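Local coordinates for protein LAO/AO transport system kinase (Escherichia coli, PDB 2P67) that is named as a transport system kinase and belongs to the MeaB family of P-loop NTPases, at residues 59-64 and 151-156. Sequence-based numbering, arbitrary orientation. Where two conformers were deposited one is given.
Sequences LGVTGT and VVIVET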
ATOM      1  N   LEU A  59     -11.900  -3.222  18.912  1.00 18.66           N
ATOM      2  CA  LEU A  59     -10.467  -3.494  19.001  1.00 18.44           C
ATOM      3  C   LEU A  59     -10.042  -4.610  18.060  1.00 19.10           C
ATOM      4  O   LEU A  59     -10.767  -5.608  17.908  1.00 18.81           O
ATOM      5  CB  LEU A  59     -10.092  -3.895  20.439  1.00 18.39           C
ATOM      6  CG  LEU A  59     -10.446  -2.903  21.550  1.00 18.15           C
ATOM      7  CD1 LEU A  59     -10.048  -3.485  22.916  1.00 20.82           C
ATOM      8  CD2 LEU A  59      -9.776  -1.550  21.327  1.00 18.81           C
ATOM      9  N   GLY A  60      -8.858  -4.468  17.460  1.00 18.62           N
ATOM     10  CA  GLY A  60      -8.275  -5.561  16.705  1.00 19.47           C
ATOM     11  C   GLY A  60      -7.053  -6.055  17.437  1.00 19.78           C
ATOM     12  O   GLY A  60      -6.228  -5.250  17.934  1.00 18.91           O
ATOM     13  N   VAL A  61      -6.921  -7.376  17.498  1.00 20.63           N
ATOM     14  CA  VAL A  61      -5.782  -7.989  18.165  1.00 21.57           C
ATOM     15  C   VAL A  61      -5.199  -9.077  17.242  1.00 22.63           C
ATOM     16  O   VAL A  61      -5.895 -10.027  16.891  1.00 22.52           O
ATOM     17  CB  VAL A  61      -6.152  -8.595  19.568  1.00 21.78           C
ATOM     18  CG1 VAL A  61      -4.966  -9.342  20.151  1.00 22.99           C
ATOM     19  CG2 VAL A  61      -6.676  -7.516  20.566  1.00 21.50           C
ATOM     20  N   THR A  62      -3.941  -8.931  16.841  1.00 22.66           N
ATOM     21  CA  THR A  62      -3.255 -10.027  16.151  1.00 24.09           C
ATOM     22  C   THR A  62      -2.136 -10.587  17.030  1.00 25.37           C
ATOM     23  O   THR A  62      -1.583  -9.891  17.871  1.00 24.86           O
ATOM     24  CB  THR A  62      -2.711  -9.628  14.747  1.00 24.51           C
ATOM     25  OG1 THR A  62      -1.724  -8.573  14.856  1.00 24.13           O
ATOM     26  CG2 THR A  62      -3.834  -9.187  13.846  1.00 25.32           C
ATOM     27  N   GLY A  63      -1.821 -11.863  16.856  1.00 26.93           N
ATOM     28  CA  GLY A  63      -0.662 -12.420  17.538  1.00 29.64           C
ATOM     29  C   GLY A  63       0.098 -13.296  16.575  1.00 31.22           C
ATOM     30  O   GLY A  63      -0.511 -14.042  15.810  1.00 31.00           O
ATOM     31  N   THR A  64       1.425 -13.187  16.590  1.00 33.13           N
ATOM     32  CA  THR A  64       2.265 -14.104  15.822  1.00 34.81           C
ATOM     33  C   THR A  64       2.257 -15.476  16.508  1.00 36.14           C
ATOM     34  O   THR A  64       1.947 -15.572  17.703  1.00 36.35           O
ATOM     35  CB  THR A  64       3.714 -13.571  15.676  1.00 34.84           C
ATOM     36  OG1 THR A  64       4.260 -13.298  16.974  1.00 35.78           O
ATOM     37  CG2 THR A  64       3.741 -12.296  14.840  1.00 34.84           C
ATOM     38  N   VAL A 151     -17.296  -3.497  24.313  1.00 20.71           N
ATOM     39  CA  VAL A 151     -16.050  -3.693  23.573  1.00 20.85           C
ATOM     40  C   VAL A 151     -16.235  -4.932  22.708  1.00 20.23           C
ATOM     41  O   VAL A 151     -16.698  -5.969  23.203  1.00 21.16           O
ATOM     42  CB  VAL A 151     -14.866  -3.962  24.531  1.00 20.71           C
ATOM     43  CG1 VAL A 151     -13.551  -4.213  23.739  1.00 20.57           C
ATOM     44  CG2 VAL A 151     -14.685  -2.792  25.510  1.00 20.74           C
ATOM     45  N   VAL A 152     -15.919  -4.806  21.426  1.00 19.92           N
ATOM     46  CA  VAL A 152     -15.838  -5.960  20.526  0.50 19.70           C
ATOM     47  C   VAL A 152     -14.405  -6.105  20.049  1.00 19.55           C
ATOM     48  O   VAL A 152     -13.824  -5.141  19.533  1.00 20.19           O
ATOM     49  CB  VAL A 152     -16.724  -5.813  19.261  0.50 19.63           C
ATOM     50  CG1 VAL A 152     -16.763  -7.142  18.488  0.50 18.20           C
ATOM     51  CG2 VAL A 152     -18.125  -5.372  19.634  0.50 21.47           C
ATOM     52  N   ILE A 153     -13.857  -7.308  20.208  1.00 19.62           N
ATOM     53  CA  ILE A 153     -12.480  -7.609  19.818  1.00 19.51           C
ATOM     54  C   ILE A 153     -12.490  -8.569  18.651  1.00 19.78           C
ATOM     55  O   ILE A 153     -13.055  -9.669  18.755  1.00 20.25           O
ATOM     56  CB  ILE A 153     -11.704  -8.261  20.978  1.00 19.93           C
ATOM     57  CG1 ILE A 153     -11.708  -7.341  22.210  1.00 20.73           C
ATOM     58  CG2 ILE A 153     -10.252  -8.578  20.556  1.00 20.08           C
ATOM     59  CD1 ILE A 153     -11.050  -7.958  23.433  1.00 20.49           C
ATOM     60  N   VAL A 154     -11.890  -8.157  17.537  1.00 19.25           N
ATOM     61  CA  VAL A 154     -11.703  -9.071  16.430  0.50 19.45           C
ATOM     62  C   VAL A 154     -10.250  -9.543  16.480  1.00 20.07           C
ATOM     63  O   VAL A 154      -9.312  -8.733  16.585  1.00 19.27           O
ATOM     64  CB  VAL A 154     -12.143  -8.458  15.058  0.50 19.45           C
ATOM     65  CG1 VAL A 154     -11.290  -7.234  14.655  0.50 18.16           C
ATOM     66  CG2 VAL A 154     -12.153  -9.526  13.959  0.50 19.09           C
ATOM     67  N   GLU A 155     -10.053 -10.851  16.453  1.00 20.67           N
ATOM     68  CA  GLU A 155      -8.688 -11.336  16.616  1.00 22.37           C
ATOM     69  C   GLU A 155      -8.314 -12.394  15.595  1.00 23.29           C
ATOM     70  O   GLU A 155      -9.152 -13.169  15.167  1.00 22.12           O
ATOM     71  CB  GLU A 155      -8.441 -11.806  18.054  1.00 23.44           C
ATOM     72  CG  GLU A 155      -9.311 -12.965  18.492  1.00 24.62           C
ATOM     73  CD  GLU A 155      -8.625 -14.295  18.310  1.00 29.67           C
ATOM     74  OE1 GLU A 155      -9.166 -15.299  18.806  1.00 33.68           O
ATOM     75  OE2 GLU A 155      -7.540 -14.349  17.695  1.00 29.46           O
ATOM     76  N   THR A 156      -7.051 -12.393  15.180  1.00 24.27           N
ATOM     77  CA  THR A 156      -6.571 -13.428  14.283  1.00 25.95           C
ATOM     78  C   THR A 156      -5.050 -13.504  14.386  1.00 26.86           C
ATOM     79  O   THR A 156      -4.425 -12.686  15.048  1.00 24.42           O
ATOM     80  CB  THR A 156      -7.060 -13.221  12.816  1.00 26.24           C
ATOM     81  OG1 THR A 156      -6.896 -14.435  12.053  1.00 28.38           O
ATOM     82  CG2 THR A 156      -6.335 -12.051  12.130  1.00 27.61           C
TER
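The carbonyl oxygen of Leu59 is gripped from strand 151-156 by two groups: the amide of Val154 gives it a hydrogen bond of 2.8 Å from N to O, and the CA-H of Ile153 adds a weaker contact. Val154 returns the pattern, its O taking the amide of Val61 and the CA-H of Gly60. Further along, Thr156 N reaches Val61 O at 3.1 Å, and the last bond, from Gly63 N to Thr156 O, stretches to 3.3 Å and bends to 147° at the hydrogen, as the strands draw slightly apart.

Leu59 also gives its own N-H to Val152 O, and so bridges the two residues that flank its partner Ile153; this two-sided bridging is the mark of a parallel pair. In the parallel sheet of a P-loop NTPase, strand 57-63 lies between strands 151-157 and 172-177, and Gly60 and Thr62 turn their backbone bonds to the latter. It runs into a loop and helix 69-82, a sequence consistent with a Walker A motif that begins at Gly63.

On the face bearing Leu59, Val61 and Ile153, the contact is apolar. Leu59 CD1 rests on Val151 CG1 at 3.7 Å, while Val61 CG2 meets Ile153 CG2 at the same distance, the two branches crossing at a slant; Phe76 and Leu73 of helix 69-82 cover this layer. Glu155 lays its CB against Val61 O, but a bend at chi2 (95°) leads the carboxylate away to a salt bridge with Lys69 of the presumed P-loop. On the other face, helix 162-167 packs over Val154 and the two threonines. With OG1 of Thr156 anti to the backbone N (chi1 -164°) and bonded to Val92 O, its methyl CG2 approaches Thr62 CG2 at 4.2 Å.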